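Local coordinates for pyruvate synthase subunit PorC (Thermotoga maritima MSB8, PDB 2RAA), which is the gamma subunit of pyruvate synthase, which oxidises pyruvate with CoA and ferredoxin to acetyl-CoA and carbon dioxide, at residues 89-94 / 151-156; 107-112 / 158-163. All coordinates share one frame; numbering follows the deposited sequence.

Contact 1: residues 89-94 / 151-156; sequences VVIDET and TPMLGA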
loop_
_atom_site.group_PDB
_atom_site.type_symbol
_atom_site.label_atom_id
_atom_site.label_comp_id
_atom_site.label_asym_id
_atom_site.label_seq_id
_atom_site.Cartn_x
_atom_site.Cartn_y
_atom_site.Cartn_z
ATOM N N VAL A 89 -2.958 5.246 -0.868
ATOM C CA VAL A 89 -2.839 3.917 -1.441
ATOM C C VAL A 89 -4.238 3.361 -1.537
ATOM O O VAL A 89 -4.936 3.279 -0.546
ATOM C CB VAL A 89 -1.998 2.980 -0.543
ATOM C CG1 VAL A 89 -1.913 1.602 -1.129
ATOM C CG2 VAL A 89 -0.614 3.544 -0.315
ATOM N N VAL A 90 -4.672 3.020 -2.740
ATOM C CA VAL A 90 -6.034 2.553 -2.951
ATOM C C VAL A 90 -5.932 1.139 -3.496
ATOM O O VAL A 90 -5.576 0.929 -4.632
ATOM C CB VAL A 90 -6.814 3.515 -3.895
ATOM C CG1 VAL A 90 -8.178 2.961 -4.243
ATOM C CG2 VAL A 90 -6.949 4.894 -3.233
ATOM N N ILE A 91 -6.243 0.162 -2.666
ATOM C CA ILE A 91 -6.046 -1.209 -3.051
ATOM C C ILE A 91 -7.264 -1.797 -3.741
ATOM O O ILE A 91 -7.227 -2.979 -4.142
ATOM C CB ILE A 91 -5.584 -2.106 -1.844
ATOM C CG1 ILE A 91 -6.690 -2.339 -0.826
ATOM C CG2 ILE A 91 -4.354 -1.504 -1.166
ATOM C CD1 ILE A 91 -6.293 -3.334 0.218
ATOM N N ASP A 92 -8.336 -1.002 -3.869
ATOM C CA ASP A 92 -9.530 -1.423 -4.633
ATOM C C ASP A 92 -9.989 -0.290 -5.540
ATOM O O ASP A 92 -10.569 0.668 -5.037
ATOM C CB ASP A 92 -10.640 -1.834 -3.681
ATOM C CG ASP A 92 -11.909 -2.242 -4.406
ATOM O OD1 ASP A 92 -12.048 -1.996 -5.623
ATOM O OD2 ASP A 92 -12.773 -2.827 -3.750
ATOM N N GLU A 93 -9.757 -0.401 -6.858
ATOM C CA GLU A 93 -10.009 0.732 -7.799
ATOM C C GLU A 93 -11.413 1.308 -7.660
ATOM O O GLU A 93 -11.676 2.480 -7.883
ATOM C CB GLU A 93 -9.743 0.335 -9.260
ATOM C CG GLU A 93 -10.521 -0.876 -9.765
ATOM C CD GLU A 93 -10.440 -1.053 -11.282
ATOM O OE1 GLU A 93 -9.324 -1.343 -11.843
ATOM O OE2 GLU A 93 -11.529 -0.914 -11.903
ATOM N N THR A 94 -12.303 0.423 -7.276
ATOM C CA THR A 94 -13.677 0.739 -7.044
ATOM C C THR A 94 -13.939 1.857 -6.061
ATOM O O THR A 94 -14.980 2.497 -6.120
ATOM C CB THR A 94 -14.328 -0.500 -6.550
ATOM O OG1 THR A 94 -15.042 -1.058 -7.639
ATOM C CG2 THR A 94 -15.222 -0.209 -5.436
ATOM N N THR A 151 0.136 -7.506 -0.465
ATOM C CA THR A 151 1.596 -7.671 -0.468
ATOM C C THR A 151 2.257 -7.037 -1.684
ATOM O O THR A 151 3.266 -6.327 -1.548
ATOM C CB THR A 151 2.035 -9.116 -0.278
ATOM O OG1 THR A 151 1.529 -9.591 0.973
ATOM C CG2 THR A 151 3.592 -9.241 -0.236
ATOM N N PRO A 152 1.719 -7.271 -2.882
ATOM C CA PRO A 152 2.285 -6.500 -3.988
ATOM C C PRO A 152 2.112 -4.992 -3.827
ATOM O O PRO A 152 2.970 -4.219 -4.266
ATOM C CB PRO A 152 1.511 -7.017 -5.204
ATOM C CG PRO A 152 1.051 -8.397 -4.810
ATOM C CD PRO A 152 0.687 -8.220 -3.348
HETATM N N MSE A 153 1.025 -4.541 -3.212
HETATM C CA MSE A 153 0.860 -3.094 -2.991
HETATM C C MSE A 153 1.944 -2.584 -2.031
HETATM O O MSE A 153 2.505 -1.488 -2.201
HETATM C CB MSE A 153 -0.531 -2.760 -2.498
HETATM C CG MSE A 153 -1.603 -2.950 -3.548
HETATM SE SE MSE A 153 -1.435 -1.816 -5.086
HETATM C CE MSE A 153 -2.273 -0.165 -4.337
ATOM N N LEU A 154 2.266 -3.383 -1.026
ATOM C CA LEU A 154 3.392 -3.017 -0.172
ATOM C C LEU A 154 4.668 -2.882 -0.947
ATOM O O LEU A 154 5.433 -1.957 -0.730
ATOM C CB LEU A 154 3.618 -4.080 0.892
ATOM C CG LEU A 154 3.207 -3.722 2.285
ATOM C CD1 LEU A 154 3.500 -4.929 3.109
ATOM C CD2 LEU A 154 4.047 -2.530 2.694
ATOM N N GLY A 155 4.966 -3.854 -1.789
ATOM C CA GLY A 155 6.186 -3.792 -2.589
ATOM C C GLY A 155 6.206 -2.586 -3.504
ATOM O O GLY A 155 7.200 -1.860 -3.604
ATOM N N ALA A 156 5.111 -2.360 -4.193
ATOM C CA ALA A 156 4.916 -1.115 -4.965
ATOM C C ALA A 156 5.191 0.115 -4.129
ATOM O O ALA A 156 5.873 1.019 -4.564
ATOM C CB ALA A 156 3.538 -1.035 -5.527
#

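Contact 2: residues 107-112 / 158-163; sequences DGILLV and VRVTGI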
loop_
_atom_site.group_PDB
_atom_site.type_symbol
_atom_site.label_atom_id
_atom_site.label_comp_id
_atom_site.label_asym_id
_atom_site.label_seq_id
_atom_site.Cartn_x
_atom_site.Cartn_y
_atom_site.Cartn_z
ATOM N N ASP A 107 2.981 17.361 -4.592
ATOM C CA ASP A 107 4.241 16.572 -4.623
ATOM C C ASP A 107 4.099 15.178 -3.958
ATOM O O ASP A 107 5.089 14.486 -3.785
ATOM C CB ASP A 107 5.570 17.352 -4.254
ATOM C CG ASP A 107 5.543 18.097 -2.898
ATOM O OD1 ASP A 107 4.896 17.623 -1.941
ATOM O OD2 ASP A 107 6.227 19.158 -2.783
ATOM N N GLY A 108 2.862 14.755 -3.671
ATOM C CA GLY A 108 2.576 13.448 -3.079
ATOM C C GLY A 108 2.256 12.394 -4.128
ATOM O O GLY A 108 2.232 12.713 -5.313
ATOM N N ILE A 109 1.977 11.153 -3.688
ATOM C CA ILE A 109 1.753 10.023 -4.594
ATOM C C ILE A 109 0.418 9.377 -4.382
ATOM O O ILE A 109 -0.005 9.161 -3.269
ATOM C CB ILE A 109 2.829 8.899 -4.409
ATOM C CG1 ILE A 109 4.215 9.439 -4.767
ATOM C CG2 ILE A 109 2.501 7.659 -5.248
ATOM C CD1 ILE A 109 5.347 8.431 -4.651
ATOM N N LEU A 110 -0.235 9.042 -5.476
ATOM C CA LEU A 110 -1.450 8.255 -5.428
ATOM C C LEU A 110 -1.052 6.916 -6.040
ATOM O O LEU A 110 -0.660 6.846 -7.200
ATOM C CB LEU A 110 -2.570 8.933 -6.187
ATOM C CG LEU A 110 -3.872 8.198 -6.395
ATOM C CD1 LEU A 110 -4.465 7.674 -5.087
ATOM C CD2 LEU A 110 -4.828 9.161 -7.107
ATOM N N LEU A 111 -1.111 5.868 -5.222
ATOM C CA LEU A 111 -0.729 4.524 -5.635
ATOM C C LEU A 111 -2.016 3.697 -5.679
ATOM O O LEU A 111 -2.809 3.737 -4.719
ATOM C CB LEU A 111 0.306 3.952 -4.640
ATOM C CG LEU A 111 0.645 2.456 -4.762
ATOM C CD1 LEU A 111 1.274 2.119 -6.113
ATOM C CD2 LEU A 111 1.491 1.990 -3.572
ATOM N N VAL A 112 -2.235 2.971 -6.787
ATOM C CA VAL A 112 -3.499 2.253 -7.025
ATOM C C VAL A 112 -3.296 0.857 -7.602
ATOM O O VAL A 112 -2.422 0.625 -8.419
ATOM C CB VAL A 112 -4.465 3.067 -7.961
ATOM C CG1 VAL A 112 -5.880 2.486 -7.957
ATOM C CG2 VAL A 112 -4.543 4.536 -7.534
ATOM N N VAL A 158 7.001 0.485 -1.346
ATOM C CA VAL A 158 8.392 0.566 -1.000
ATOM C C VAL A 158 9.157 1.076 -2.198
ATOM O O VAL A 158 10.003 1.946 -2.074
ATOM C CB VAL A 158 8.905 -0.792 -0.549
ATOM C CG1 VAL A 158 10.455 -0.851 -0.639
ATOM C CG2 VAL A 158 8.361 -1.073 0.846
ATOM N N ARG A 159 8.830 0.548 -3.368
ATOM C CA ARG A 159 9.439 1.006 -4.598
ATOM C C ARG A 159 9.215 2.503 -4.853
ATOM O O ARG A 159 10.195 3.238 -5.030
ATOM C CB ARG A 159 8.971 0.153 -5.756
ATOM C CG ARG A 159 9.453 0.563 -7.135
ATOM C CD ARG A 159 10.909 0.196 -7.384
ATOM N NE ARG A 159 11.321 0.707 -8.681
ATOM C CZ ARG A 159 11.168 0.085 -9.849
ATOM N NH1 ARG A 159 10.625 -1.124 -9.938
ATOM N NH2 ARG A 159 11.573 0.686 -10.954
ATOM N N VAL A 160 7.982 3.000 -4.816
ATOM C CA VAL A 160 7.753 4.437 -5.161
ATOM C C VAL A 160 8.050 5.462 -4.094
ATOM O O VAL A 160 8.132 6.641 -4.405
ATOM C CB VAL A 160 6.320 4.707 -5.649
ATOM C CG1 VAL A 160 5.965 3.711 -6.720
ATOM C CG2 VAL A 160 5.296 4.675 -4.447
ATOM N N THR A 161 8.199 5.045 -2.843
ATOM C CA THR A 161 8.524 5.974 -1.758
ATOM C C THR A 161 9.901 5.761 -1.146
ATOM O O THR A 161 10.409 6.631 -0.471
ATOM C CB THR A 161 7.556 5.796 -0.558
ATOM O OG1 THR A 161 7.687 4.464 -0.037
ATOM C CG2 THR A 161 6.115 6.069 -0.940
ATOM N N GLY A 162 10.466 4.574 -1.288
ATOM C CA GLY A 162 11.716 4.251 -0.583
ATOM C C GLY A 162 11.606 4.321 0.932
ATOM O O GLY A 162 12.615 4.418 1.605
ATOM N N ILE A 163 10.398 4.204 1.494
ATOM C CA ILE A 163 10.206 4.483 2.947
ATOM C C ILE A 163 10.958 3.522 3.850
ATOM O O ILE A 163 11.345 3.882 4.962
ATOM C CB ILE A 163 8.719 4.569 3.305
ATOM C CG1 ILE A 163 8.489 5.030 4.733
ATOM C CG2 ILE A 163 8.020 3.202 3.042
ATOM C CD1 ILE A 163 9.162 6.328 5.157
#

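Contact 1: residues 89-94 / 151-156
Ile91 and Met153 are the closest backbone neighbours, with Ile91 CA and Met153 CA 7.2 Å apart, where helix 150-161 lies over the end of strand 87-90. This is helix-on-sheet packing in an alpha/beta fold, with the strand in the interior of a mixed sheet. At Ile91 the backbone leaves the extended conformation (psi -1°) and turns out of the sheet toward Asp92 and the 3-10 turn that starts at Glu93. The two segments meet through apolar packing, and on the helix side all of it comes from Met153, modelled as selenomethionine. Its long, unbranched chain reaches from the helix backbone to the strand. CG stands beside its own backbone N (chi1 -70°), and bends at the next two torsions fold the chain back, bringing its terminal methyl against Val89 and the Val90 carbonyl. The side chains of Val89 and Met153 run past each other in opposite directions, so that Val89 CG1 lies 3.7 Å from Met153 CE. Ile91 meets the base of the same chain by its short branch, Ile91 CG2 being 3.9 Å from Met153 CG, while its longer CG1 arm leads away from the helix. Val89 and Val90 suit the strand, since beta-branched residues favour extended backbone. Val89 and Ile91 also rest on Trp24 of strand 19-27, while Leu111, Asn113 and Ala136 help enclose the Met153 side chain; Asn113 ND2 also bonds Ile91 O. Beyond the strand end, Asp92 OD2 forms a salt bridge with Arg27, and Glu93 another with Lys116. The closest approach across the contact is the terminal methyl against the backbone: Met153 CE sits 3.5 Å from Val90 O.

Contact 2: residues 107-112 / 158-163
Thr161 OG1 is gripped twice at the end of helix 150-161: it is hydrogen-bonded to Leu157 O, one turn back, and it accepts from Ile163 N at 3.1 Å, with an N-H...O angle of 149°. The second bond forms an ST turn and, with the first, ties the departing chain to the last helical turn. A threonine serves both needs, because its hydroxyl makes these bonds while its methyl faces the strand, Thr161 CG2 lying at a loose 4.5 Å from Ile109 CD1. Gly162, whose N still bonds to Val158 O, leaves the helix with a positive phi of 61°, which glycine adopts easily.

The packing rests on Ile109 and Val160. Ile109 is beta-branched, as befits a strand, and holds its longer arm straight (chi2 -179°), which carries CD1 from strand to helix. There Ile109 CD1 lies 3.8 Å from Val160 CG2 and 3.3 Å from Val160 O, so the methyl touches both side chain and backbone. The short Val160 lets the helix end lie close. The two branched side chains cross at a slant, and Ile109 CG2 comes within 4.2 Å of Val160 CG2. Leu111, two residues on and on the same face, reaches toward earlier turns of the helix, at Ala156 and Leu157. Ile109, Leu111 and Val160 all touch Cys132 of the adjacent strand, which is disulfide-bonded to Cys202. Leu110 and Val112 point to the other face, against helix 118-125. Such alternation of apolar residues, with helices packed on both faces of a parallel strand, is characteristic of the three-layer alpha/beta/alpha sandwich.

Overall arrangement
From the N terminus, 89-94 of contact 1 takes in the end of strand 87-90 and the turn after it, and the chain then returns to the sheet as the neighbouring parallel strand that carries 107-112. After strand 130-134 and helix 136-143, helix 150-161 supplies both remaining halves in order, 151-156 and then 158-163. Contact 1 thus closes a loop of 56 residues and contact 2 one of 45, and the two loops cross. Met153 in an early turn of the helix reaches strand 87-90 and also touches strand 109-113, while Val160 in the last turn packs on Ile109 of strand 109-113. The contacts join directly where Val90 N probably hydrogen-bonds Leu111 O, 2.8 Å away.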